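Local atomic coordinates of cytochrome (Paracoccus pantotrophus, PDB entry 2XTS), a protein that probably relays electrons through a covalently bound heme c, as SoxD, the cytochrome subunit of the sulfane dehydrogenase SoxCD, represented here by its N-terminal part. Residues A40-N45 / A115-S120; N121-D126 / V139-E144; D126-V129 / E133-T136. All blocks are in the same frame, centred on the assembly; numbering follows the deposited sequence.

In the fold
Contact 1 touches the heme: it packs helix 35-45, which runs up to the heme-binding C46, against helix 107-120. Contacts 2 and 3 fasten the chain that leaves helix 107-120. Contact 2, centred about 15 Å from contact 1, begins at the helix end, where L123 N lies 3.0 Å from L118 O, a probable hydrogen bond. Its L140 packs on the heme-binding W83, though the L140 side chain stays about 10 Å from the heme. Contact 3 lies away from the heme site, its centre about 14 Å from that of contact 1 and 12 Å from that of contact 2, yet F128 CE2 is 4.0 Å from L118 CD1 of the same helix.

Contact 1. Residues A40-N45 / A115-S120; sequences ALFADN and AFLLYS. With HEC (heme c), chain U.
The rings of F42 and F116 meet obliquely, neither stacked nor edge-to-face: their planes are inclined by 44° and their centroids lie 5.1 Å apart. F116 CE2 sits over one face of the F42 ring, displaced toward the rim, and comes to 3.5 Å from F42 CG. The neighbouring atom F116 CD2 lies 3.8 Å from F42 CB. F42 has CG anti to the backbone N (chi1 -156°), which swings its ring across F116 and carries CE1 onward to the heme. There F42 CE1 lies 3.9 Å from L117 CD2. On the cofactor side F42 CE1 is 4.0 Å from the methyl CMB of HEC, so one buried ring bridges helix 107-120 and the heme.

All three touching side chains are apolar; the side-chain hydrogen bonds of N45 and S120 stay within their own helices. S120 OG and S120 N grip F116 O from opposite faces of its carbonyl plane, and OG also lies over the F116 ring. N45 ND2 donates to L41 O at 2.9 Å, while N45 O approaches heme atom CAB to 3.4 Å.

The arrangement is consistent with the crossing of the first and last helices of the class I cytochrome c fold, here 35-45 and 107-120. Around it, L41 rests on D109, A112 and I113 of helix 107-120, F116 on D39 of helix 35-45, and L117 on V89 of helix 86-96.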
loop_
_atom_site.group_PDB
_atom_site.type_symbol
_atom_site.label_atom_id
_atom_site.label_comp_id
_atom_site.label_asym_id
_atom_site.label_seq_id
_atom_site.Cartn_x
_atom_site.Cartn_y
_atom_site.Cartn_z
ATOM N N ALA D 40 -15.254 7.012 49.190
ATOM C CA ALA D 40 -16.586 7.329 48.685
ATOM C C ALA D 40 -16.587 7.562 47.179
ATOM O O ALA D 40 -17.436 7.039 46.460
ATOM C CB ALA D 40 -17.181 8.539 49.436
ATOM N N LEU D 41 -15.622 8.335 46.694
ATOM C CA LEU D 41 -15.483 8.532 45.249
ATOM C C LEU D 41 -15.192 7.226 44.516
ATOM O O LEU D 41 -15.724 6.982 43.433
ATOM C CB LEU D 41 -14.368 9.523 44.954
ATOM C CG LEU D 41 -14.674 10.998 45.266
ATOM C CD1 LEU D 41 -13.396 11.817 45.330
ATOM C CD2 LEU D 41 -15.649 11.580 44.229
ATOM N N PHE D 42 -14.384 6.369 45.133
ATOM C CA PHE D 42 -13.999 5.106 44.529
ATOM C C PHE D 42 -15.236 4.206 44.430
ATOM O O PHE D 42 -15.503 3.561 43.406
ATOM C CB PHE D 42 -12.883 4.421 45.333
ATOM C CG PHE D 42 -12.066 3.465 44.532
ATOM C CD1 PHE D 42 -11.011 3.957 43.783
ATOM C CD2 PHE D 42 -12.333 2.101 44.504
ATOM C CE1 PHE D 42 -10.224 3.116 43.027
ATOM C CE2 PHE D 42 -11.539 1.243 43.746
ATOM C CZ PHE D 42 -10.501 1.752 43.015
ATOM N N ALA D 43 -16.020 4.172 45.509
ATOM C CA ALA D 43 -17.271 3.424 45.505
ATOM C C ALA D 43 -18.188 3.845 44.356
ATOM O O ALA D 43 -18.804 3.001 43.687
ATOM C CB ALA D 43 -17.990 3.597 46.856
ATOM N N ASP D 44 -18.296 5.149 44.107
ATOM C CA ASP D 44 -19.226 5.657 43.117
ATOM C C ASP D 44 -18.723 5.516 41.686
ATOM O O ASP D 44 -19.513 5.387 40.763
ATOM C CB ASP D 44 -19.545 7.143 43.374
ATOM C CG ASP D 44 -20.393 7.375 44.614
ATOM O OD1 ASP D 44 -21.096 6.458 45.074
ATOM O OD2 ASP D 44 -20.336 8.509 45.129
ATOM N N ASN D 45 -17.401 5.573 41.495
ATOM C CA ASN D 45 -16.820 5.728 40.161
ATOM C C ASN D 45 -15.848 4.666 39.686
ATOM O O ASN D 45 -15.523 4.647 38.507
ATOM C CB ASN D 45 -16.085 7.058 40.083
ATOM C CG ASN D 45 -16.987 8.209 40.334
ATOM O OD1 ASN D 45 -17.790 8.571 39.480
ATOM N ND2 ASN D 45 -16.863 8.814 41.495
ATOM N N ALA D 115 -5.142 9.331 47.605
ATOM C CA ALA D 115 -5.001 9.008 49.024
ATOM C C ALA D 115 -5.602 7.642 49.353
ATOM O O ALA D 115 -5.010 6.843 50.067
ATOM C CB ALA D 115 -5.654 10.092 49.886
ATOM N N PHE D 116 -6.791 7.375 48.819
ATOM C CA PHE D 116 -7.440 6.073 49.042
ATOM C C PHE D 116 -6.630 4.908 48.441
ATOM O O PHE D 116 -6.565 3.828 49.020
ATOM C CB PHE D 116 -8.859 6.074 48.444
ATOM C CG PHE D 116 -9.543 4.750 48.537
ATOM C CD1 PHE D 116 -9.969 4.275 49.764
ATOM C CD2 PHE D 116 -9.726 3.967 47.399
ATOM C CE1 PHE D 116 -10.570 3.048 49.881
ATOM C CE2 PHE D 116 -10.333 2.711 47.519
ATOM C CZ PHE D 116 -10.756 2.267 48.767
ATOM N N LEU D 117 -6.048 5.107 47.261
ATOM C CA LEU D 117 -5.203 4.065 46.665
ATOM C C LEU D 117 -3.949 3.838 47.521
ATOM O O LEU D 117 -3.508 2.711 47.698
ATOM C CB LEU D 117 -4.864 4.401 45.206
ATOM C CG LEU D 117 -6.051 4.296 44.242
ATOM C CD1 LEU D 117 -5.616 4.860 42.909
ATOM C CD2 LEU D 117 -6.532 2.855 44.113
ATOM N N LEU D 118 -3.371 4.902 48.070
ATOM C CA LEU D 118 -2.258 4.719 49.013
ATOM C C LEU D 118 -2.716 3.882 50.213
ATOM O O LEU D 118 -2.035 2.970 50.640
ATOM C CB LEU D 118 -1.716 6.055 49.498
ATOM C CG LEU D 118 -0.874 6.822 48.497
ATOM C CD1 LEU D 118 -0.673 8.261 48.946
ATOM C CD2 LEU D 118 0.467 6.129 48.249
ATOM N N TYR D 119 -3.862 4.227 50.785
ATOM C CA TYR D 119 -4.376 3.490 51.934
ATOM C C TYR D 119 -4.643 2.020 51.589
ATOM O O TYR D 119 -4.305 1.114 52.347
ATOM C CB TYR D 119 -5.669 4.143 52.423
ATOM C CG TYR D 119 -6.415 3.310 53.442
ATOM C CD1 TYR D 119 -5.940 3.214 54.742
ATOM C CD2 TYR D 119 -7.553 2.570 53.087
ATOM C CE1 TYR D 119 -6.604 2.437 55.682
ATOM C CE2 TYR D 119 -8.200 1.788 54.017
ATOM C CZ TYR D 119 -7.714 1.733 55.313
ATOM O OH TYR D 119 -8.354 0.964 56.242
ATOM N N SER D 120 -5.220 1.783 50.419
ATOM C CA SER D 120 -5.547 0.435 49.996
ATOM C C SER D 120 -4.305 -0.443 49.777
ATOM O O SER D 120 -4.362 -1.676 49.874
ATOM C CB SER D 120 -6.387 0.478 48.735
ATOM O OG SER D 120 -7.634 1.099 48.927
HETATM FE FE HEC U . -9.500 1.944 35.959
HETATM C CHA HEC U . -6.583 0.919 34.553
HETATM C CHB HEC U . -7.784 3.632 38.324
HETATM C CHC HEC U . -12.394 3.240 37.092
HETATM C CHD HEC U . -11.207 -0.201 34.011
HETATM N NA HEC U . -7.575 2.216 36.356
HETATM C C1A HEC U . -6.503 1.646 35.701
HETATM C C2A HEC U . -5.262 1.992 36.392
HETATM C C3A HEC U . -5.594 2.749 37.451
HETATM C C4A HEC U . -7.047 2.898 37.427
HETATM C CMA HEC U . -4.654 3.398 38.482
HETATM C CAA HEC U . -3.852 1.530 35.950
HETATM C CBA HEC U . -3.529 0.129 36.477
HETATM C CGA HEC U . -2.146 -0.343 36.151
HETATM O O1A HEC U . -1.610 0.053 35.126
HETATM O O2A HEC U . -1.645 -1.134 36.986
HETATM N NB HEC U . -9.976 3.222 37.392
HETATM C C1B HEC U . -9.132 3.846 38.262
HETATM C C2B HEC U . -9.900 4.832 39.003
HETATM C C3B HEC U . -11.169 4.714 38.669
HETATM C C4B HEC U . -11.250 3.723 37.640
HETATM C CMB HEC U . -9.256 5.653 40.154
HETATM C CAB HEC U . -12.350 5.548 39.182
HETATM C CBB HEC U . -12.049 7.058 39.007
HETATM N NC HEC U . -11.443 1.596 35.623
HETATM C C1C HEC U . -12.520 2.212 36.215
HETATM C C2C HEC U . -13.735 1.636 35.721
HETATM C C3C HEC U . -13.381 0.647 34.904
HETATM C C4C HEC U . -11.940 0.608 34.830
HETATM C CMC HEC U . -15.158 2.032 36.187
HETATM C CAC HEC U . -14.259 -0.361 34.169
HETATM C CBC HEC U . -15.438 0.042 33.342
HETATM N ND HEC U . -9.000 0.638 34.537
HETATM C C1D HEC U . -9.869 -0.104 33.769
HETATM C C2D HEC U . -9.195 -0.798 32.726
HETATM C C3D HEC U . -7.792 -0.432 32.889
HETATM C C4D HEC U . -7.732 0.409 34.029
HETATM C CMD HEC U . -9.734 -1.691 31.620
HETATM C CAD HEC U . -6.652 -0.883 31.992
HETATM C CBD HEC U . -6.484 0.128 30.856
HETATM C CGD HEC U . -5.386 -0.226 29.909
HETATM O O1D HEC U . -4.579 -1.132 30.205
HETATM O O2D HEC U . -5.234 0.509 28.906
#

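Contact 2. Residues N121-D126 / V139-E144; sequences NGLVED and VLPNAE
L123 alone meets 139-144 from its side of the contact: its CD1 touches both L140 and P141, its CD2 only P141 of the two. The L140 side is the enclosed one. L123 CD1 meets L140 CD2 at 3.8 Å, the two side chains crossing at about a right angle, and L140 is buried, packing also on L118 of helix 107-120 and on W83, a heme-binding residue. L140 is thus placed as a second-shell neighbour of the heme, through W83.

The P141 side is equally close but open. L123 CD2 approaches P141 CG end-on at 3.7 Å, and P141 CD lies 3.9 Å from L123 CD1, yet the proline is exposed and a glycerol, probably from the crystallisation liquor, rests beside it. In L123, chi1 of -61° places CG beside the backbone N, and the fork of CD1 and CD2 then lies against L140 and P141.

Each backbone is shaped locally. On one side G122, with phi 74°, is the C-prime residue of a Schellman motif that ends helix 107-120, and L123 follows it directly. On the other, a type I turn runs from L140 to A143, closed by A143 N bonding to L140 O at 3.1 Å. N142 of that turn donates from ND2 to Y82 O, tying it to the neighbourhood of W83.

With carbon meeting carbon at every touch and just 108 Å² buried in all, the two loops are joined by dispersion and, on the L140 side, probably by exclusion of water, without the directional hold that a polar bond would give.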
loop_
_atom_site.group_PDB
_atom_site.type_symbol
_atom_site.label_atom_id
_atom_site.label_comp_id
_atom_site.label_asym_id
_atom_site.label_seq_id
_atom_site.Cartn_x
_atom_site.Cartn_y
_atom_site.Cartn_z
ATOM N N ASN D 121 -3.178 0.203 49.508
ATOM C CA ASN D 121 -1.883 -0.450 49.356
ATOM C C ASN D 121 -1.099 -0.488 50.668
ATOM O O ASN D 121 0.048 -0.893 50.686
ATOM C CB ASN D 121 -1.065 0.264 48.262
ATOM C CG ASN D 121 -1.416 -0.220 46.887
ATOM O OD1 ASN D 121 -0.915 -1.261 46.459
ATOM N ND2 ASN D 121 -2.263 0.527 46.174
ATOM N N GLY D 122 -1.720 -0.068 51.761
ATOM C CA GLY D 122 -1.105 -0.182 53.078
ATOM C C GLY D 122 -0.001 0.814 53.327
ATOM O O GLY D 122 0.863 0.593 54.193
ATOM N N LEU D 123 -0.028 1.935 52.603
ATOM C CA LEU D 123 1.086 2.891 52.631
ATOM C C LEU D 123 0.850 4.133 53.494
ATOM O O LEU D 123 1.802 4.869 53.803
ATOM C CB LEU D 123 1.457 3.318 51.211
ATOM C CG LEU D 123 1.905 2.163 50.323
ATOM C CD1 LEU D 123 2.049 2.657 48.867
ATOM C CD2 LEU D 123 3.185 1.495 50.841
ATOM N N VAL D 124 -0.418 4.397 53.811
ATOM C CA VAL D 124 -0.807 5.476 54.711
ATOM C C VAL D 124 -1.951 4.970 55.581
ATOM O O VAL D 124 -2.593 3.962 55.246
ATOM C CB VAL D 124 -1.243 6.750 53.931
ATOM C CG1 VAL D 124 -0.126 7.278 53.033
ATOM C CG2 VAL D 124 -2.508 6.513 53.132
ATOM N N GLU D 125 -2.205 5.670 56.690
ATOM C CA GLU D 125 -3.331 5.364 57.559
ATOM C C GLU D 125 -4.619 5.978 57.006
ATOM O O GLU D 125 -4.601 6.832 56.095
ATOM C CB GLU D 125 -3.076 5.871 58.986
ATOM C CG GLU D 125 -1.818 5.311 59.647
ATOM C CD GLU D 125 -1.826 3.795 59.765
ATOM O OE1 GLU D 125 -2.903 3.206 59.965
ATOM O OE2 GLU D 125 -0.742 3.177 59.642
ATOM N N ASP D 126 -5.745 5.591 57.591
ATOM C CA ASP D 126 -7.063 5.952 57.044
ATOM C C ASP D 126 -7.470 7.400 57.267
ATOM O O ASP D 126 -8.521 7.808 56.806
ATOM C CB ASP D 126 -8.180 5.006 57.531
ATOM C CG ASP D 126 -8.396 5.033 59.033
ATOM O OD1 ASP D 126 -7.881 5.923 59.745
ATOM O OD2 ASP D 126 -9.130 4.127 59.486
ATOM N N VAL D 139 6.896 8.305 48.990
ATOM C CA VAL D 139 7.846 7.492 48.239
ATOM C C VAL D 139 7.238 6.106 48.171
ATOM O O VAL D 139 6.938 5.515 49.200
ATOM C CB VAL D 139 9.240 7.464 48.912
ATOM C CG1 VAL D 139 10.197 6.578 48.125
ATOM C CG2 VAL D 139 9.798 8.877 49.045
ATOM N N LEU D 140 7.036 5.599 46.960
ATOM C CA LEU D 140 6.456 4.281 46.782
ATOM C C LEU D 140 7.489 3.181 47.007
ATOM O O LEU D 140 8.697 3.394 46.778
ATOM C CB LEU D 140 5.834 4.149 45.381
ATOM C CG LEU D 140 4.627 5.043 45.096
ATOM C CD1 LEU D 140 4.037 4.701 43.742
ATOM C CD2 LEU D 140 3.576 4.937 46.213
ATOM N N PRO D 141 7.018 1.985 47.408
ATOM C CA PRO D 141 7.949 0.908 47.705
ATOM C C PRO D 141 8.950 0.598 46.589
ATOM O O PRO D 141 10.103 0.287 46.872
ATOM C CB PRO D 141 7.018 -0.288 47.935
ATOM C CG PRO D 141 5.831 0.331 48.582
ATOM C CD PRO D 141 5.649 1.645 47.836
ATOM N N ASN D 142 8.497 0.606 45.334
ATOM C CA ASN D 142 9.358 0.237 44.212
ATOM C C ASN D 142 9.993 1.431 43.488
ATOM O O ASN D 142 10.355 1.324 42.309
ATOM C CB ASN D 142 8.607 -0.657 43.221
ATOM C CG ASN D 142 9.517 -1.567 42.448
ATOM O OD1 ASN D 142 10.475 -2.088 43.006
ATOM N ND2 ASN D 142 9.189 -1.834 41.199
ATOM N N ALA D 143 10.121 2.562 44.183
ATOM C CA ALA D 143 10.762 3.753 43.623
ATOM C C ALA D 143 12.118 3.492 42.993
ATOM O O ALA D 143 12.478 4.147 42.025
ATOM C CB ALA D 143 10.913 4.814 44.706
ATOM N N GLU D 144 12.865 2.535 43.534
ATOM C CA GLU D 144 14.238 2.247 43.065
ATOM C C GLU D 144 14.309 0.967 42.239
ATOM O O GLU D 144 15.379 0.411 42.019
ATOM C CB GLU D 144 15.230 2.194 44.242
ATOM C CG GLU D 144 15.330 3.504 45.014
ATOM C CD GLU D 144 16.298 3.437 46.185
ATOM O OE1 GLU D 144 17.163 2.531 46.213
ATOM O OE2 GLU D 144 16.185 4.304 47.077
#

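Contact 3. Residues D126-V129 / E133-T136; sequences DDFV and ENFT
The polar part of the contact is a hydrogen bond from N134 ND2 to V129 O, 2.9 Å long. It is nearly straight, with an N-H...O angle of 161°, and the donor lies in the carbonyl plane of V129 while the acceptor lies close to the plane of the N134 amide. The other end of that amide is engaged too: N134 OD1 accepts from T131 N. Two bonds to the backbone therefore hold the flat group and fix its rotation. N134 adopts the crowded position, CG between its backbone N and carbonyl carbon (chi1 72°), and this sends the amide back to the preceding strand. With a leucine in its place the amide is gone, and V129 O and T131 N would probably be left without these partners, freeing the loop to shift.

The van der Waals part is slighter. F128 CZ comes to 4.1 Å from N134 ND2, the ring and amide approaching from opposite directions with planes only 1° apart. F128 also lies against L118 of helix 107-120. F135 leaves the backbone away from 126-129, and its side chain packs on Y111, L86 and Y90.

The amide bonds V129 O and T131 N, two residues on, much as the N-H and C=O of a single residue in a neighbouring parallel strand can. The asparagine thereby closes the loop that follows strand 129-131 back onto that strand, one of two in the small antiparallel sheet with 32-34.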
loop_
_atom_site.group_PDB
_atom_site.type_symbol
_atom_site.label_atom_id
_atom_site.label_comp_id
_atom_site.label_asym_id
_atom_site.label_seq_id
_atom_site.Cartn_x
_atom_site.Cartn_y
_atom_site.Cartn_z
ATOM N N ASP D 126 -5.745 5.591 57.591
ATOM C CA ASP D 126 -7.063 5.952 57.044
ATOM C C ASP D 126 -7.470 7.400 57.267
ATOM O O ASP D 126 -8.521 7.808 56.806
ATOM C CB ASP D 126 -8.180 5.006 57.531
ATOM C CG ASP D 126 -8.396 5.033 59.033
ATOM O OD1 ASP D 126 -7.881 5.923 59.745
ATOM O OD2 ASP D 126 -9.130 4.127 59.486
ATOM N N ASP D 127 -6.649 8.152 57.990
ATOM C CA ASP D 127 -6.878 9.580 58.188
ATOM C C ASP D 127 -5.958 10.467 57.353
ATOM O O ASP D 127 -5.956 11.672 57.507
ATOM C CB ASP D 127 -6.792 9.953 59.679
ATOM C CG ASP D 127 -5.434 9.660 60.303
ATOM O OD1 ASP D 127 -4.575 8.971 59.691
ATOM O OD2 ASP D 127 -5.223 10.114 61.460
ATOM N N PHE D 128 -5.216 9.874 56.413
ATOM C CA PHE D 128 -4.264 10.625 55.619
ATOM C C PHE D 128 -4.948 11.614 54.679
ATOM O O PHE D 128 -5.971 11.294 54.053
ATOM C CB PHE D 128 -3.400 9.642 54.852
ATOM C CG PHE D 128 -2.321 10.288 54.013
ATOM C CD1 PHE D 128 -1.178 10.824 54.598
ATOM C CD2 PHE D 128 -2.426 10.324 52.624
ATOM C CE1 PHE D 128 -0.182 11.397 53.818
ATOM C CE2 PHE D 128 -1.438 10.892 51.845
ATOM C CZ PHE D 128 -0.321 11.418 52.443
ATOM N N VAL D 129 -4.371 12.813 54.601
ATOM C CA VAL D 129 -4.770 13.868 53.686
ATOM C C VAL D 129 -3.631 14.148 52.703
ATOM O O VAL D 129 -2.524 14.539 53.093
ATOM C CB VAL D 129 -5.122 15.174 54.428
ATOM C CG1 VAL D 129 -5.675 16.187 53.465
ATOM C CG2 VAL D 129 -6.124 14.900 55.527
ATOM N N GLU D 133 1.016 20.202 48.583
ATOM C CA GLU D 133 2.223 20.486 49.355
ATOM C C GLU D 133 2.955 19.267 49.894
ATOM O O GLU D 133 4.172 19.302 50.006
ATOM C CB GLU D 133 1.893 21.409 50.523
ATOM C CG GLU D 133 1.466 22.809 50.139
ATOM C CD GLU D 133 1.299 23.694 51.361
ATOM O OE1 GLU D 133 0.361 23.454 52.153
ATOM O OE2 GLU D 133 2.119 24.618 51.551
ATOM N N ASN D 134 2.235 18.206 50.255
ATOM C CA ASN D 134 2.891 17.017 50.809
ATOM C C ASN D 134 3.048 15.856 49.814
ATOM O O ASN D 134 3.644 14.840 50.151
ATOM C CB ASN D 134 2.192 16.529 52.100
ATOM C CG ASN D 134 0.850 15.881 51.844
ATOM O OD1 ASN D 134 0.437 15.751 50.719
ATOM N ND2 ASN D 134 0.164 15.485 52.901
ATOM N N PHE D 135 2.565 16.045 48.589
ATOM C CA PHE D 135 2.522 14.990 47.597
ATOM C C PHE D 135 3.908 14.375 47.364
ATOM O O PHE D 135 4.045 13.136 47.340
ATOM C CB PHE D 135 1.977 15.577 46.297
ATOM C CG PHE D 135 1.672 14.553 45.223
ATOM C CD1 PHE D 135 2.673 14.062 44.386
ATOM C CD2 PHE D 135 0.371 14.102 45.027
ATOM C CE1 PHE D 135 2.367 13.169 43.377
ATOM C CE2 PHE D 135 0.070 13.203 43.995
ATOM C CZ PHE D 135 1.075 12.730 43.210
ATOM N N THR D 136 4.920 15.222 47.191
ATOM C CA THR D 136 6.262 14.726 46.868
ATOM C C THR D 136 6.997 14.126 48.059
ATOM O O THR D 136 8.092 13.603 47.886
ATOM C CB THR D 136 7.138 15.799 46.210
ATOM O OG1 THR D 136 7.289 16.918 47.096
ATOM C CG2 THR D 136 6.534 16.243 44.872
#